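Local coordinates for AAEL008620-PA odorant-binding protein (Aedes aegypti, PDB 5V13), which binds juvenile hormone specifically in the mosquito hemolymph, as a secreted member of the odorant-binding protein family, at residues E85-Q90 and N127-F132; K106-P111 and A134-T139. All coordinates share one frame; numbering follows the deposited sequence.

Contact 1: E85-Q90 and N127-F132; sequences ERFVLQ and NKYATF. With JH3 (methyl (2E,6E)-9-[(2R)-3,3-dimethyloxiran-2-yl]-3,7-dimethylnona-2,6-dienoate), chain E.
F87, on helix 84-94, reaches across to Y129 and F132 on helix 122-135, and the three rings form a small aromatic cluster beside the juvenile hormone pocket. The F87 side chain leaves its helix with CB directed at the partner helix, and chi1 of -70° sets CG beside the backbone N and anti to the carbonyl carbon. From there the ring extends outward, meeting F132 near its base and Y129 near its tip, both on the same side of its plane. CG and CD2 lie next to F132, whose CE2 comes to 3.8 Å from F87 CD2. Farther out, CE2 and CZ belong to Y129: F87 CZ is 3.6 Å from Y129 CE1, and F87 CE2 also touches the phenol oxygen of Y129.

The two ring pairs differ in geometry. F132 turns its edge to the face of F87, with centroids 5.3 Å apart and planes at 71°. F87 and Y129 meet at a slant, their planes inclined by 37°. F82 of strand 81-82 packs against both F87 and Y129, while I140 of helix 137-143 touches Y129 and F132.

The far end of Y129 reaches both F87 and the ligand. Its OH donates a hydrogen bond to the epoxide oxygen O3 of JH3, 2.7 Å from Y129 OH, and O3 lies near the plane of the phenol ring. The chemistry is thus divided: carbon contacts from F87 meet the CE1 side of the Y129 ring, and its hydroxyl provides a directed polar contact to the epoxide end of an otherwise largely hydrocarbon hormone.

Contact 2: K106-P111 and A134-T139; sequences KNNAEP and ATHHST
Similar first torsions, -77° in N108 and -61° in H136, place each CG beside its own backbone N and direct the amide and the imidazole at one another. In the alpha-helical odorant-binding protein fold, this side-chain hydrogen bond joins helix 99-113, through N108, to the break between helices 122-135 and 137-143, where H136 sits. H136 is both the first residue to leave helical geometry after the former helix and the N-cap residue of the latter, so the bond links helix 99-113 to the turn of the chain itself.

N108 ND2 donates to H136 NE2 over 2.9 Å, along a fairly straight N-H...N line. The donor lies close to the imidazole plane, and the acceptor nitrogen is likewise close to the plane of the amide. Amide and ring are nevertheless turned 49° against each other, and the two side chains cross at about a right angle. Because NE2 accepts here, it carries no proton in this bond, which is consistent with a neutral imidazole protonated at ND1. CB of N108 also packs against the ring nitrogen, 3.4 Å from H136 NE2.

T135 contributes through its methyl group, which lies over one face of the H136 ring, off its centre. Its hydroxyl turns back to the carbonyl oxygen of T131 in the preceding helical turn. Elsewhere the imidazole meets the ring of F132 and touches A104 of helix 99-113, so a buried ring combines apolar neighbours with a polar tie. T135 CG2 also stands 4.2 Å from N108 ND2, the same nitrogen that binds the histidine.

From the N-terminal side, the chain enters helix 84-94 with residues 85-90, turns into helix 99-113 with residues 106-111, and reaches helix 122-135 with residues 127-132. There contact 1 closes its loop, 36 residues intervening. The chain continues into residues 134-139, where contact 2 closes a shorter loop of 22. Their segments alternate, so the two loops cross. Contact 1 ties helix 84-94 to helix 122-135; contact 2 ties helix 99-113 to the junction with helix 137-143. The centres are about 6 Å apart and the contacts touch directly: F132 packs on A109, and V88 on A109 and K106, joining three consecutive helices.

Contact 1: E85-Q90 and N127-F132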
loop_
_atom_site.group_PDB
_atom_site.type_symbol
_atom_site.label_atom_id
_atom_site.label_comp_id
_atom_site.label_asym_id
_atom_site.label_seq_id
_atom_site.Cartn_x
_atom_site.Cartn_y
_atom_site.Cartn_z
ATOM N N GLU B 85 -26.091 10.309 -13.074
ATOM C CA GLU B 85 -25.634 10.759 -11.760
ATOM C C GLU B 85 -24.476 9.920 -11.241
ATOM O O GLU B 85 -23.694 10.403 -10.410
ATOM C CB GLU B 85 -26.810 10.752 -10.769
ATOM C CG GLU B 85 -27.188 9.374 -10.205
ATOM C CD GLU B 85 -28.029 8.509 -11.152
ATOM O OE1 GLU B 85 -28.408 7.395 -10.733
ATOM O OE2 GLU B 85 -28.318 8.932 -12.298
ATOM N N ARG B 86 -24.338 8.676 -11.713
ATOM C CA ARG B 86 -23.215 7.840 -11.284
ATOM C C ARG B 86 -21.923 8.256 -11.971
ATOM O O ARG B 86 -20.850 8.202 -11.354
ATOM C CB ARG B 86 -23.542 6.363 -11.532
ATOM C CG ARG B 86 -24.749 5.950 -10.660
ATOM C CD ARG B 86 -25.112 4.479 -10.744
ATOM N NE ARG B 86 -26.245 4.217 -9.848
ATOM C CZ ARG B 86 -26.920 3.071 -9.800
ATOM N NH1 ARG B 86 -26.594 2.068 -10.607
ATOM N NH2 ARG B 86 -27.928 2.928 -8.949
ATOM N N PHE B 87 -22.004 8.687 -13.236
ATOM C CA PHE B 87 -20.839 9.301 -13.872
ATOM C C PHE B 87 -20.413 10.572 -13.136
ATOM O O PHE B 87 -19.218 10.823 -12.974
ATOM C CB PHE B 87 -21.134 9.615 -15.341
ATOM C CG PHE B 87 -21.264 8.391 -16.208
ATOM C CD1 PHE B 87 -22.495 7.763 -16.379
ATOM C CD2 PHE B 87 -20.153 7.867 -16.857
ATOM C CE1 PHE B 87 -22.606 6.626 -17.197
ATOM C CE2 PHE B 87 -20.256 6.738 -17.669
ATOM C CZ PHE B 87 -21.483 6.116 -17.839
ATOM N N VAL B 88 -21.380 11.376 -12.682
ATOM C CA VAL B 88 -21.062 12.587 -11.923
ATOM C C VAL B 88 -20.368 12.226 -10.619
ATOM O O VAL B 88 -19.365 12.844 -10.228
ATOM C CB VAL B 88 -22.332 13.418 -11.667
ATOM C CG1 VAL B 88 -22.062 14.506 -10.602
ATOM C CG2 VAL B 88 -22.803 14.063 -12.951
ATOM N N LEU B 89 -20.899 11.223 -9.914
ATOM C CA LEU B 89 -20.303 10.838 -8.642
ATOM C C LEU B 89 -18.900 10.283 -8.849
ATOM O O LEU B 89 -17.997 10.541 -8.043
ATOM C CB LEU B 89 -21.211 9.834 -7.921
ATOM C CG LEU B 89 -20.971 9.647 -6.419
ATOM C CD1 LEU B 89 -21.399 10.889 -5.594
ATOM C CD2 LEU B 89 -21.646 8.371 -5.913
ATOM N N GLN B 90 -18.685 9.549 -9.949
ATOM C CA GLN B 90 -17.346 9.058 -10.263
ATOM C C GLN B 90 -16.381 10.207 -10.525
ATOM O O GLN B 90 -15.233 10.180 -10.062
ATOM C CB GLN B 90 -17.384 8.134 -11.482
ATOM C CG GLN B 90 -16.077 7.371 -11.743
ATOM C CD GLN B 90 -15.927 6.155 -10.830
ATOM O OE1 GLN B 90 -16.911 5.627 -10.320
ATOM N NE2 GLN B 90 -14.684 5.714 -10.611
ATOM N N ASN B 127 -24.883 3.313 -28.940
ATOM C CA ASN B 127 -25.271 4.553 -29.610
ATOM C C ASN B 127 -25.720 5.624 -28.623
ATOM O O ASN B 127 -25.463 6.817 -28.832
ATOM C CB ASN B 127 -26.366 4.266 -30.625
ATOM C CG ASN B 127 -25.823 3.577 -31.837
ATOM O OD1 ASN B 127 -24.605 3.543 -32.042
ATOM N ND2 ASN B 127 -26.703 3.022 -32.650
ATOM N N LYS B 128 -26.392 5.222 -27.542
ATOM C CA LYS B 128 -26.834 6.203 -26.557
ATOM C C LYS B 128 -25.646 6.814 -25.820
ATOM O O LYS B 128 -25.657 8.007 -25.501
ATOM C CB LYS B 128 -27.826 5.542 -25.590
ATOM C CG LYS B 128 -28.271 6.416 -24.406
ATOM C CD LYS B 128 -28.789 7.787 -24.876
ATOM C CE LYS B 128 -30.304 7.872 -24.849
ATOM N NZ LYS B 128 -30.792 9.238 -25.221
ATOM N N TYR B 129 -24.593 6.033 -25.600
ATOM C CA TYR B 129 -23.399 6.511 -24.906
ATOM C C TYR B 129 -22.529 7.422 -25.775
ATOM O O TYR B 129 -21.697 8.168 -25.238
ATOM C CB TYR B 129 -22.605 5.287 -24.459
ATOM C CG TYR B 129 -21.471 5.493 -23.471
ATOM C CD1 TYR B 129 -21.660 6.197 -22.285
ATOM C CD2 TYR B 129 -20.238 4.901 -23.692
ATOM C CE1 TYR B 129 -20.612 6.346 -21.362
ATOM C CE2 TYR B 129 -19.204 5.045 -22.798
ATOM C CZ TYR B 129 -19.395 5.765 -21.637
ATOM O OH TYR B 129 -18.360 5.882 -20.739
ATOM N N ALA B 130 -22.695 7.377 -27.100
ATOM C CA ALA B 130 -21.639 7.826 -28.011
ATOM C C ALA B 130 -21.306 9.307 -27.838
ATOM O O ALA B 130 -20.126 9.672 -27.753
ATOM C CB ALA B 130 -22.041 7.525 -29.458
ATOM N N THR B 131 -22.325 10.179 -27.782
ATOM C CA THR B 131 -22.063 11.621 -27.732
ATOM C C THR B 131 -21.337 12.006 -26.444
ATOM O O THR B 131 -20.340 12.741 -26.466
ATOM C CB THR B 131 -23.369 12.414 -27.861
ATOM O OG1 THR B 131 -23.951 12.202 -29.156
ATOM C CG2 THR B 131 -23.111 13.906 -27.693
ATOM N N PHE B 132 -21.830 11.512 -25.308
ATOM C CA PHE B 132 -21.179 11.777 -24.027
ATOM C C PHE B 132 -19.748 11.259 -24.021
ATOM O O PHE B 132 -18.827 11.925 -23.526
ATOM C CB PHE B 132 -21.993 11.120 -22.907
ATOM C CG PHE B 132 -21.428 11.325 -21.526
ATOM C CD1 PHE B 132 -21.596 12.531 -20.868
ATOM C CD2 PHE B 132 -20.774 10.285 -20.864
ATOM C CE1 PHE B 132 -21.080 12.717 -19.592
ATOM C CE2 PHE B 132 -20.264 10.458 -19.585
ATOM C CZ PHE B 132 -20.419 11.678 -18.941
HETATM C C1 JH3 E . -8.079 -2.849 -19.910
HETATM O O2 JH3 E . -7.192 -2.106 -19.528
HETATM O O1 JH3 E . -7.914 -4.264 -19.694
HETATM C CM JH3 E . -6.765 -4.717 -18.975
HETATM C C2 JH3 E . -9.325 -2.398 -20.559
HETATM C C3 JH3 E . -9.669 -1.146 -20.871
HETATM C "C3'" JH3 E . -8.804 0.056 -20.610
HETATM C C4 JH3 E . -11.024 -0.962 -21.512
HETATM C C5 JH3 E . -11.711 0.249 -20.888
HETATM C C6 JH3 E . -13.196 0.180 -21.167
HETATM C C7 JH3 E . -13.778 0.826 -22.188
HETATM C "C7'" JH3 E . -12.960 1.638 -23.157
HETATM C C8 JH3 E . -15.283 0.690 -22.362
HETATM C C9 JH3 E . -16.012 2.034 -22.200
HETATM C CA JH3 E . -15.613 2.769 -20.922
HETATM O O3 JH3 E . -16.410 3.947 -20.668
HETATM C CB JH3 E . -16.684 2.820 -19.835
HETATM C "CB'" JH3 E . -16.093 2.831 -18.420
HETATM C CC JH3 E . -18.056 2.211 -20.083
#

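Contact 2: K106-P111 and A134-T139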
loop_
_atom_site.group_PDB
_atom_site.type_symbol
_atom_site.label_atom_id
_atom_site.label_comp_id
_atom_site.label_asym_id
_atom_site.label_seq_id
_atom_site.Cartn_x
_atom_site.Cartn_y
_atom_site.Cartn_z
ATOM N N LYS B 106 -20.403 17.534 -15.416
ATOM C CA LYS B 106 -21.597 17.704 -14.590
ATOM C C LYS B 106 -22.765 18.294 -15.379
ATOM O O LYS B 106 -23.909 17.852 -15.225
ATOM C CB LYS B 106 -21.282 18.590 -13.392
ATOM C CG LYS B 106 -20.505 17.897 -12.297
ATOM C CD LYS B 106 -20.359 18.829 -11.113
ATOM C CE LYS B 106 -19.438 18.257 -10.068
ATOM N NZ LYS B 106 -19.016 19.342 -9.128
ATOM N N ASN B 107 -22.504 19.300 -16.221
ATOM C CA ASN B 107 -23.591 19.923 -16.974
ATOM C C ASN B 107 -24.122 19.015 -18.084
ATOM O O ASN B 107 -25.311 19.084 -18.425
ATOM C CB ASN B 107 -23.130 21.251 -17.582
ATOM C CG ASN B 107 -22.731 22.273 -16.530
ATOM O OD1 ASN B 107 -23.045 22.124 -15.352
ATOM N ND2 ASN B 107 -22.037 23.315 -16.955
ATOM N N ASN B 108 -23.268 18.174 -18.662
ATOM C CA ASN B 108 -23.636 17.414 -19.854
ATOM C C ASN B 108 -24.196 16.025 -19.566
ATOM O O ASN B 108 -24.881 15.460 -20.434
ATOM C CB ASN B 108 -22.423 17.258 -20.774
ATOM C CG ASN B 108 -22.117 18.512 -21.569
ATOM O OD1 ASN B 108 -23.012 19.275 -21.937
ATOM N ND2 ASN B 108 -20.842 18.716 -21.861
ATOM N N ALA B 109 -23.913 15.459 -18.388
ATOM C CA ALA B 109 -24.232 14.054 -18.135
ATOM C C ALA B 109 -25.719 13.769 -18.313
ATOM O O ALA B 109 -26.101 12.870 -19.074
ATOM C CB ALA B 109 -23.770 13.655 -16.730
ATOM N N GLU B 110 -26.578 14.531 -17.630
ATOM C CA GLU B 110 -28.013 14.264 -17.736
ATOM C C GLU B 110 -28.554 14.531 -19.137
ATOM O O GLU B 110 -29.240 13.648 -19.685
ATOM C CB GLU B 110 -28.776 15.048 -16.661
ATOM C CG GLU B 110 -30.244 14.664 -16.564
ATOM C CD GLU B 110 -31.049 15.629 -15.714
ATOM O OE1 GLU B 110 -32.296 15.622 -15.824
ATOM O OE2 GLU B 110 -30.437 16.399 -14.940
ATOM N N PRO B 111 -28.283 15.672 -19.786
ATOM C CA PRO B 111 -28.863 15.864 -21.126
ATOM C C PRO B 111 -28.357 14.873 -22.162
ATOM O O PRO B 111 -29.153 14.404 -22.987
ATOM C CB PRO B 111 -28.500 17.319 -21.481
ATOM C CG PRO B 111 -27.500 17.756 -20.499
ATOM C CD PRO B 111 -27.684 16.918 -19.265
ATOM N N ALA B 134 -17.715 10.771 -26.536
ATOM C CA ALA B 134 -16.832 11.539 -27.412
ATOM C C ALA B 134 -16.496 12.885 -26.794
ATOM O O ALA B 134 -15.355 13.352 -26.888
ATOM C CB ALA B 134 -17.473 11.726 -28.794
ATOM N N THR B 135 -17.470 13.499 -26.124
ATOM C CA THR B 135 -17.307 14.841 -25.588
ATOM C C THR B 135 -16.452 14.863 -24.329
ATOM O O THR B 135 -15.783 15.872 -24.067
ATOM C CB THR B 135 -18.691 15.451 -25.317
ATOM O OG1 THR B 135 -19.486 15.380 -26.510
ATOM C CG2 THR B 135 -18.586 16.914 -24.877
ATOM N N HIS B 136 -16.445 13.770 -23.546
ATOM C CA HIS B 136 -15.735 13.726 -22.270
ATOM C C HIS B 136 -14.759 12.559 -22.198
ATOM O O HIS B 136 -14.474 12.050 -21.115
ATOM C CB HIS B 136 -16.730 13.681 -21.110
ATOM C CG HIS B 136 -17.609 14.886 -21.062
ATOM N ND1 HIS B 136 -17.152 16.121 -20.652
ATOM C CD2 HIS B 136 -18.897 15.068 -21.439
ATOM C CE1 HIS B 136 -18.130 17.004 -20.746
ATOM N NE2 HIS B 136 -19.201 16.390 -21.216
ATOM N N HIS B 137 -14.229 12.153 -23.353
ATOM C CA HIS B 137 -13.389 10.963 -23.470
ATOM C C HIS B 137 -12.270 10.935 -22.427
ATOM O O HIS B 137 -12.155 9.987 -21.641
ATOM C CB HIS B 137 -12.813 10.918 -24.893
ATOM C CG HIS B 137 -11.980 9.710 -25.175
ATOM N ND1 HIS B 137 -10.618 9.683 -24.972
ATOM C CD2 HIS B 137 -12.315 8.489 -25.656
ATOM C CE1 HIS B 137 -10.149 8.493 -25.307
ATOM N NE2 HIS B 137 -11.158 7.752 -25.727
ATOM N N SER B 138 -11.421 11.962 -22.417
ATOM C CA SER B 138 -10.242 11.917 -21.552
ATOM C C SER B 138 -10.611 12.038 -20.079
ATOM O O SER B 138 -9.887 11.518 -19.216
ATOM C CB SER B 138 -9.257 13.019 -21.948
ATOM O OG SER B 138 -9.813 14.298 -21.709
ATOM N N THR B 139 -11.729 12.708 -19.770
ATOM C CA THR B 139 -12.196 12.780 -18.385
ATOM C C THR B 139 -12.708 11.422 -17.908
ATOM O O THR B 139 -12.378 10.985 -16.806
ATOM C CB THR B 139 -13.288 13.849 -18.255
ATOM O OG1 THR B 139 -12.746 15.140 -18.571
ATOM C CG2 THR B 139 -13.875 13.883 -16.847
#